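Mandelate racemase/muconate lactonizing enzyme, C-terminal domain protein (Paracoccus denitrificans, PDB 4DWD) binds magnesium and may act as a hydro-lyase (dehydratase) of the mandelate racemase group in the enolase superfamily. Local coordinates at residues A50-I59 with G89-C98; K160-D171 with G195-G206. All blocks are in the same frame, centred on the assembly; numbering follows the deposited sequence.

Contact 1 (A50-I59 with G89-C98); sequences ASLGVVARDI and GIATAALAAC
S51 and I90 meet at the start of the two helices through the one hydrogen bond between 50-59 and 89-98. S51 OG donates to I90 O at 2.7 Å. The hydroxyl lies in the carbonyl plane, on a lone pair, with a C=O...O angle of 115°. OG stands beside its own backbone N and anti to the carbonyl carbon (chi1 -68°), which swings it out to the neighbouring helix. I90 O also takes the helical bond from A94 N, leaving it gripped by two donors in a buried place. Replacing S51 by an alanine would probably leave I90 O with the A94 bond alone and open a small gap beside A93 CB.

The apolar contacts run along both helices. I90 lies against the backbone of A50 and S51 with CG2, while I90 CD1 reaches A50 CB at 3.6 Å. V54 crosses I90 at about a right angle, and their CG2 methyls meet.

The segments 50-59 and 90-98 cross at -62°, their axes 8.2 Å apart at closest approach. This is helix packing within the N-terminal capping domain of the enolase superfamily. A94 is a knob in a hole made by S51, V54, V55 and I59. A94 CB lies 3.7 Å from V55 CG2 and 3.6 Å from S51 O. With only a methyl there, the backbones can come close.

Farther along, I59 spreads its two branches over different partners. I59 CD1 reaches A94 CB and, at 4.0 Å, L95 CD2. I59 CG2 is anti to the backbone N and touches C98 SG at 3.8 Å. Helix 71-81 adds M78 against I59 and L95, and L75 against C98. V28 of strand 24-32 packs on V55 and A97. At the other end, L85 of the second subunit packs on I90.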
# COMPACT_ATOMS: atom_id res chain seq x y z
N ALA B 50 18.74 31.48 21.53
CA ALA B 50 19.35 30.16 21.58
C ALA B 50 20.17 29.90 20.30
O ALA B 50 21.30 29.41 20.39
CB ALA B 50 18.30 29.08 21.79
N SER B 51 19.62 30.24 19.14
CA SER B 51 20.39 30.09 17.89
C SER B 51 21.69 30.91 17.90
O SER B 51 22.74 30.44 17.47
CB SER B 51 19.57 30.42 16.65
OG SER B 51 18.54 29.47 16.44
N LEU B 52 21.60 32.15 18.38
CA LEU B 52 22.77 33.00 18.48
C LEU B 52 23.83 32.43 19.43
O LEU B 52 25.03 32.52 19.14
CB LEU B 52 22.37 34.41 18.90
CG LEU B 52 21.53 35.22 17.89
CD1 LEU B 52 21.15 36.56 18.52
CD2 LEU B 52 22.26 35.43 16.57
N GLY B 53 23.39 31.83 20.53
CA GLY B 53 24.30 31.14 21.44
C GLY B 53 25.00 29.96 20.79
O GLY B 53 26.19 29.73 21.01
N VAL B 54 24.27 29.20 19.97
CA VAL B 54 24.87 28.08 19.25
C VAL B 54 25.90 28.60 18.24
O VAL B 54 26.99 28.03 18.10
CB VAL B 54 23.78 27.20 18.60
CG1 VAL B 54 24.39 26.21 17.61
CG2 VAL B 54 23.00 26.44 19.67
N VAL B 55 25.59 29.70 17.55
CA VAL B 55 26.59 30.32 16.67
C VAL B 55 27.86 30.69 17.46
O VAL B 55 28.97 30.29 17.09
CB VAL B 55 26.03 31.56 15.94
CG1 VAL B 55 27.12 32.29 15.15
CG2 VAL B 55 24.90 31.17 15.00
N ALA B 56 27.70 31.43 18.56
CA ALA B 56 28.84 31.93 19.32
C ALA B 56 29.68 30.82 19.95
O ALA B 56 30.91 30.85 19.90
CB ALA B 56 28.38 32.91 20.39
N ARG B 57 29.02 29.82 20.53
CA ARG B 57 29.75 28.79 21.28
C ARG B 57 30.25 27.66 20.39
O ARG B 57 31.34 27.13 20.60
CB ARG B 57 28.87 28.18 22.37
CG ARG B 57 28.53 29.06 23.55
CD ARG B 57 27.89 28.22 24.66
NE ARG B 57 26.69 27.51 24.19
CZ ARG B 57 25.48 28.07 24.07
NH1 ARG B 57 25.29 29.34 24.40
NH2 ARG B 57 24.47 27.35 23.63
N ASP B 58 29.42 27.26 19.43
CA ASP B 58 29.66 26.01 18.70
C ASP B 58 30.20 26.20 17.29
O ASP B 58 31.10 25.46 16.87
CB ASP B 58 28.39 25.14 18.69
CG ASP B 58 27.82 24.90 20.08
OD1 ASP B 58 28.60 24.74 21.05
OD2 ASP B 58 26.59 24.85 20.21
N ILE B 59 29.66 27.18 16.57
CA ILE B 59 29.99 27.33 15.15
C ILE B 59 31.15 28.28 14.90
O ILE B 59 32.10 27.93 14.19
CB ILE B 59 28.74 27.75 14.33
CG1 ILE B 59 27.62 26.72 14.52
CG2 ILE B 59 29.08 27.91 12.86
CD1 ILE B 59 26.28 27.17 13.97
N GLY B 89 15.14 23.45 14.24
CA GLY B 89 14.80 24.71 14.91
C GLY B 89 16.04 25.50 15.27
O GLY B 89 16.63 26.16 14.42
N ILE B 90 16.43 25.45 16.53
CA ILE B 90 17.53 26.29 17.00
C ILE B 90 18.82 26.09 16.20
O ILE B 90 19.43 27.05 15.71
CB ILE B 90 17.78 26.04 18.50
CG1 ILE B 90 16.63 26.63 19.33
CG2 ILE B 90 19.10 26.68 18.93
CD1 ILE B 90 16.54 26.09 20.74
N ALA B 91 19.25 24.84 16.05
CA ALA B 91 20.51 24.57 15.38
C ALA B 91 20.42 24.78 13.87
O ALA B 91 21.35 25.34 13.27
CB ALA B 91 21.03 23.17 15.72
N THR B 92 19.33 24.34 13.23
CA THR B 92 19.23 24.59 11.80
C THR B 92 19.16 26.08 11.46
O THR B 92 19.68 26.48 10.43
CB THR B 92 18.07 23.82 11.12
OG1 THR B 92 16.81 24.16 11.73
CG2 THR B 92 18.29 22.30 11.22
N ALA B 93 18.53 26.89 12.32
CA ALA B 93 18.51 28.35 12.08
C ALA B 93 19.89 28.97 12.26
O ALA B 93 20.27 29.86 11.49
CB ALA B 93 17.49 29.04 12.99
N ALA B 94 20.65 28.50 13.25
CA ALA B 94 22.04 28.93 13.42
C ALA B 94 22.88 28.64 12.18
O ALA B 94 23.62 29.49 11.69
CB ALA B 94 22.64 28.27 14.64
N LEU B 95 22.73 27.42 11.66
CA LEU B 95 23.43 27.00 10.45
C LEU B 95 22.98 27.80 9.22
O LEU B 95 23.82 28.23 8.42
CB LEU B 95 23.26 25.50 10.23
CG LEU B 95 23.98 24.63 11.27
CD1 LEU B 95 23.42 23.21 11.25
CD2 LEU B 95 25.48 24.62 11.02
N ALA B 96 21.66 28.01 9.09
CA ALA B 96 21.10 28.81 7.99
C ALA B 96 21.69 30.22 8.00
O ALA B 96 22.08 30.72 6.95
CB ALA B 96 19.59 28.90 8.11
N ALA B 97 21.76 30.84 9.18
CA ALA B 97 22.29 32.20 9.27
C ALA B 97 23.74 32.26 8.78
O ALA B 97 24.13 33.20 8.06
CB ALA B 97 22.19 32.69 10.71
N CYS B 98 24.54 31.27 9.17
CA CYS B 98 25.94 31.24 8.74
C CYS B 98 26.06 31.00 7.24
O CYS B 98 26.91 31.60 6.60
CB CYS B 98 26.74 30.21 9.53
SG CYS B 98 26.89 30.61 11.29

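Contact 2 (K160-D171 with G195-G206); sequences KIRWDGDRTRCD and GFDANNGYSVGG
W163 lays its six-membered indole ring over the F196 ring in an offset stack, with centroids 4.2 Å apart and planes turned by 26°. F196 CE2 comes closest, 3.3 Å from W163 CH2. Beside the stack, strands 160-162 and 195-197 pair in parallel. I161 N donates to G195 O, and D197 N to I161 O at 2.8 Å.

N199 OD1 receives D164 N at 2.9 Å from above its amide plane, and W163 N weakly. N199 CG, beside its own backbone N (chi1 -63°), brings OD1 there. A water bridges G165 N and A198 O. D197 OD1 takes N199 N in an Asx turn. D197 OD2 has a long salt bridge to K160 NZ (3.7 Å), which also pairs with E223 and bonds Y129; D197, E223 and E249 bind calcium in a structure of this protein, but not in this chain.

The R167 guanidinium stacks on the N200 amide, planes 18° apart, with N200 OD1 3.3 Å from R167 CZ. Q250 holds R167 NH1, and E224 holds N200 ND2.

D171 OD2 takes S203 OG on the syn lone pair at 2.6 Å, and OD1 takes S203 N. S203 is the N-cap of helix 204-216, and its OG accepts G206 N.

Helix 174-188 connects the two strands in a beta-alpha-beta crossover of the barrel domain and packs on I161, W163, F196 and Y202, while strands 125-132 and 221-223 flank the pair.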
# COMPACT_ATOMS: atom_id res chain seq x y z
N LYS B 160 -2.83 36.66 1.88
CA LYS B 160 -2.98 35.50 2.78
C LYS B 160 -3.38 36.02 4.14
O LYS B 160 -2.71 36.91 4.67
CB LYS B 160 -1.68 34.69 2.87
CG LYS B 160 -1.82 33.39 3.66
CD LYS B 160 -0.55 32.56 3.70
CE LYS B 160 0.39 33.06 4.78
NZ LYS B 160 1.74 32.41 4.67
N ILE B 161 -4.47 35.49 4.68
CA ILE B 161 -4.91 35.83 6.04
C ILE B 161 -4.51 34.70 6.99
O ILE B 161 -4.84 33.53 6.77
CB ILE B 161 -6.42 36.16 6.11
CG1 ILE B 161 -7.28 35.10 5.39
CG2 ILE B 161 -6.64 37.54 5.50
CD1 ILE B 161 -8.78 35.32 5.52
N ARG B 162 -3.77 35.06 8.04
CA ARG B 162 -3.23 34.08 8.99
C ARG B 162 -3.88 34.26 10.34
O ARG B 162 -4.22 35.38 10.73
CB ARG B 162 -1.71 34.22 9.14
CG ARG B 162 -0.95 34.57 7.87
CD ARG B 162 0.56 34.34 8.02
NE ARG B 162 1.06 34.95 9.25
CZ ARG B 162 1.43 36.22 9.37
NH1 ARG B 162 1.41 37.04 8.32
NH2 ARG B 162 1.84 36.67 10.55
N TRP B 163 -4.01 33.16 11.08
CA TRP B 163 -4.74 33.18 12.33
C TRP B 163 -3.93 33.51 13.53
O TRP B 163 -4.34 34.34 14.36
CB TRP B 163 -5.56 31.90 12.50
CG TRP B 163 -7.00 32.22 12.25
CD1 TRP B 163 -8.06 32.11 13.14
CD2 TRP B 163 -7.57 32.81 11.04
NE1 TRP B 163 -9.22 32.56 12.57
CE2 TRP B 163 -8.99 33.01 11.31
CE3 TRP B 163 -7.06 33.19 9.79
CZ2 TRP B 163 -9.86 33.53 10.35
CZ3 TRP B 163 -7.93 33.72 8.84
CH2 TRP B 163 -9.30 33.90 9.12
N ASP B 164 -2.77 32.87 13.64
CA ASP B 164 -1.89 33.04 14.79
C ASP B 164 -2.62 32.92 16.13
O ASP B 164 -2.46 33.76 17.02
CB ASP B 164 -1.13 34.37 14.68
CG ASP B 164 -0.25 34.41 13.47
OD1 ASP B 164 0.62 33.51 13.36
OD2 ASP B 164 -0.44 35.30 12.61
N GLY B 165 -3.40 31.85 16.27
CA GLY B 165 -4.08 31.56 17.54
C GLY B 165 -3.20 30.79 18.52
O GLY B 165 -2.02 30.56 18.26
N ASP B 166 -3.79 30.39 19.64
CA ASP B 166 -3.07 29.67 20.69
C ASP B 166 -3.09 28.17 20.39
O ASP B 166 -4.17 27.57 20.35
CB ASP B 166 -3.75 29.97 22.02
CG ASP B 166 -3.11 29.24 23.20
OD1 ASP B 166 -2.39 28.24 23.01
OD2 ASP B 166 -3.35 29.68 24.34
N ARG B 167 -1.91 27.57 20.20
CA ARG B 167 -1.82 26.17 19.75
C ARG B 167 -2.13 25.12 20.82
O ARG B 167 -2.13 23.91 20.54
CB ARG B 167 -0.46 25.86 19.12
CG ARG B 167 -0.27 26.42 17.72
CD ARG B 167 1.13 26.09 17.22
NE ARG B 167 1.22 24.72 16.70
CZ ARG B 167 2.28 24.23 16.05
NH1 ARG B 167 3.35 24.99 15.87
NH2 ARG B 167 2.26 23.00 15.57
N THR B 168 -2.39 25.57 22.05
CA THR B 168 -2.93 24.67 23.07
C THR B 168 -4.43 24.50 22.89
O THR B 168 -5.04 23.67 23.55
CB THR B 168 -2.63 25.13 24.51
OG1 THR B 168 -3.26 26.40 24.76
CG2 THR B 168 -1.13 25.22 24.78
N ARG B 169 -5.02 25.29 21.99
CA ARG B 169 -6.45 25.22 21.71
C ARG B 169 -6.68 24.71 20.29
O ARG B 169 -5.80 24.83 19.43
CB ARG B 169 -7.09 26.60 21.88
CG ARG B 169 -6.87 27.20 23.27
CD ARG B 169 -7.61 28.51 23.41
NE ARG B 169 -9.05 28.28 23.49
CZ ARG B 169 -9.98 29.22 23.31
NH1 ARG B 169 -9.61 30.47 23.05
NH2 ARG B 169 -11.24 28.93 23.40
N CYS B 170 -7.85 24.14 20.04
CA CYS B 170 -8.10 23.46 18.77
C CYS B 170 -9.56 23.65 18.37
O CYS B 170 -10.44 23.60 19.23
CB CYS B 170 -7.79 21.98 18.94
SG CYS B 170 -7.72 21.07 17.39
N ASP B 171 -9.82 23.88 17.08
CA ASP B 171 -11.18 24.05 16.55
C ASP B 171 -11.94 25.08 17.39
O ASP B 171 -13.09 24.86 17.75
CB ASP B 171 -11.96 22.72 16.57
CG ASP B 171 -11.43 21.68 15.59
OD1 ASP B 171 -10.58 22.00 14.73
OD2 ASP B 171 -11.90 20.53 15.68
N GLY B 195 -5.18 33.21 0.11
CA GLY B 195 -4.81 32.04 0.90
C GLY B 195 -5.26 32.20 2.35
O GLY B 195 -5.48 33.32 2.83
N PHE B 196 -5.39 31.07 3.04
CA PHE B 196 -5.82 31.05 4.43
C PHE B 196 -4.78 30.23 5.19
O PHE B 196 -4.53 29.08 4.83
CB PHE B 196 -7.21 30.41 4.49
CG PHE B 196 -7.83 30.37 5.87
CD1 PHE B 196 -7.35 29.51 6.86
CD2 PHE B 196 -8.95 31.15 6.16
CE1 PHE B 196 -7.95 29.45 8.12
CE2 PHE B 196 -9.55 31.09 7.41
CZ PHE B 196 -9.05 30.25 8.40
N ASP B 197 -4.20 30.82 6.23
CA ASP B 197 -3.19 30.14 7.04
C ASP B 197 -3.79 29.90 8.42
O ASP B 197 -4.02 30.84 9.19
CB ASP B 197 -1.93 31.01 7.10
CG ASP B 197 -0.76 30.35 7.81
OD1 ASP B 197 -0.94 29.33 8.49
OD2 ASP B 197 0.35 30.89 7.70
N ALA B 198 -4.06 28.63 8.72
CA ALA B 198 -4.65 28.22 9.99
C ALA B 198 -3.69 28.25 11.17
O ALA B 198 -4.14 28.16 12.32
CB ALA B 198 -5.27 26.83 9.86
N ASN B 199 -2.39 28.32 10.89
CA ASN B 199 -1.38 28.25 11.97
C ASN B 199 -1.72 27.12 12.94
O ASN B 199 -1.72 27.30 14.16
CB ASN B 199 -1.24 29.61 12.68
CG ASN B 199 -0.74 30.70 11.76
OD1 ASN B 199 -1.49 31.60 11.38
ND2 ASN B 199 0.52 30.61 11.37
N ASN B 200 -1.99 25.95 12.36
CA ASN B 200 -2.07 24.69 13.11
C ASN B 200 -3.30 24.60 14.01
O ASN B 200 -3.30 23.88 15.01
CB ASN B 200 -0.78 24.46 13.91
CG ASN B 200 0.47 24.68 13.07
OD1 ASN B 200 1.18 25.66 13.26
ND2 ASN B 200 0.74 23.77 12.14
N GLY B 201 -4.36 25.31 13.63
CA GLY B 201 -5.49 25.51 14.54
C GLY B 201 -6.56 24.44 14.55
O GLY B 201 -7.45 24.52 15.38
N TYR B 202 -6.48 23.44 13.67
CA TYR B 202 -7.61 22.51 13.52
C TYR B 202 -7.25 21.05 13.71
O TYR B 202 -6.11 20.62 13.49
CB TYR B 202 -8.28 22.65 12.15
CG TYR B 202 -8.72 24.05 11.82
CD1 TYR B 202 -9.62 24.73 12.64
CD2 TYR B 202 -8.24 24.68 10.69
CE1 TYR B 202 -10.01 26.03 12.33
CE2 TYR B 202 -8.63 25.98 10.37
CZ TYR B 202 -9.52 26.64 11.20
OH TYR B 202 -9.89 27.92 10.90
N SER B 203 -8.27 20.29 14.10
CA SER B 203 -8.22 18.84 14.04
C SER B 203 -8.32 18.41 12.58
O SER B 203 -8.61 19.24 11.71
CB SER B 203 -9.40 18.27 14.81
OG SER B 203 -10.64 18.70 14.24
N VAL B 204 -8.10 17.13 12.28
CA VAL B 204 -8.33 16.68 10.91
C VAL B 204 -9.76 16.99 10.45
O VAL B 204 -9.97 17.54 9.37
CB VAL B 204 -8.04 15.17 10.77
CG1 VAL B 204 -8.51 14.64 9.43
CG2 VAL B 204 -6.55 14.90 10.96
N GLY B 205 -10.75 16.67 11.28
CA GLY B 205 -12.14 16.92 10.92
C GLY B 205 -12.44 18.40 10.76
O GLY B 205 -13.15 18.81 9.84
N GLY B 206 -11.91 19.22 11.67
CA GLY B 206 -12.10 20.67 11.58
C GLY B 206 -11.47 21.21 10.32
O GLY B 206 -12.01 22.13 9.68
O HOH W 1 2.13 33.34 11.27
O HOH W 2 -4.17 29.39 14.91
O HOH W 3 -0.80 29.53 15.93
O HOH W 4 -3.88 25.08 17.54

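How the contacts relate
Contact 1 is a buried core contact in the N-terminal capping domain, and contact 2 is a partly buried one in the barrel domain. They share no helix or strand. Their centres are about 29 Å apart, and their nearest atoms are about 11 Å apart without touching. The chain completes contact 1 before it begins contact 2. Contact 1 relies on small and branched apolar side chains between two helices. Contact 2 relies on strand pairing, an aromatic stack, charged and amide groups and bridging waters, as suits strand ends and loops beside a metal site. Both reach the second subunit, and contact 2 also meets the third.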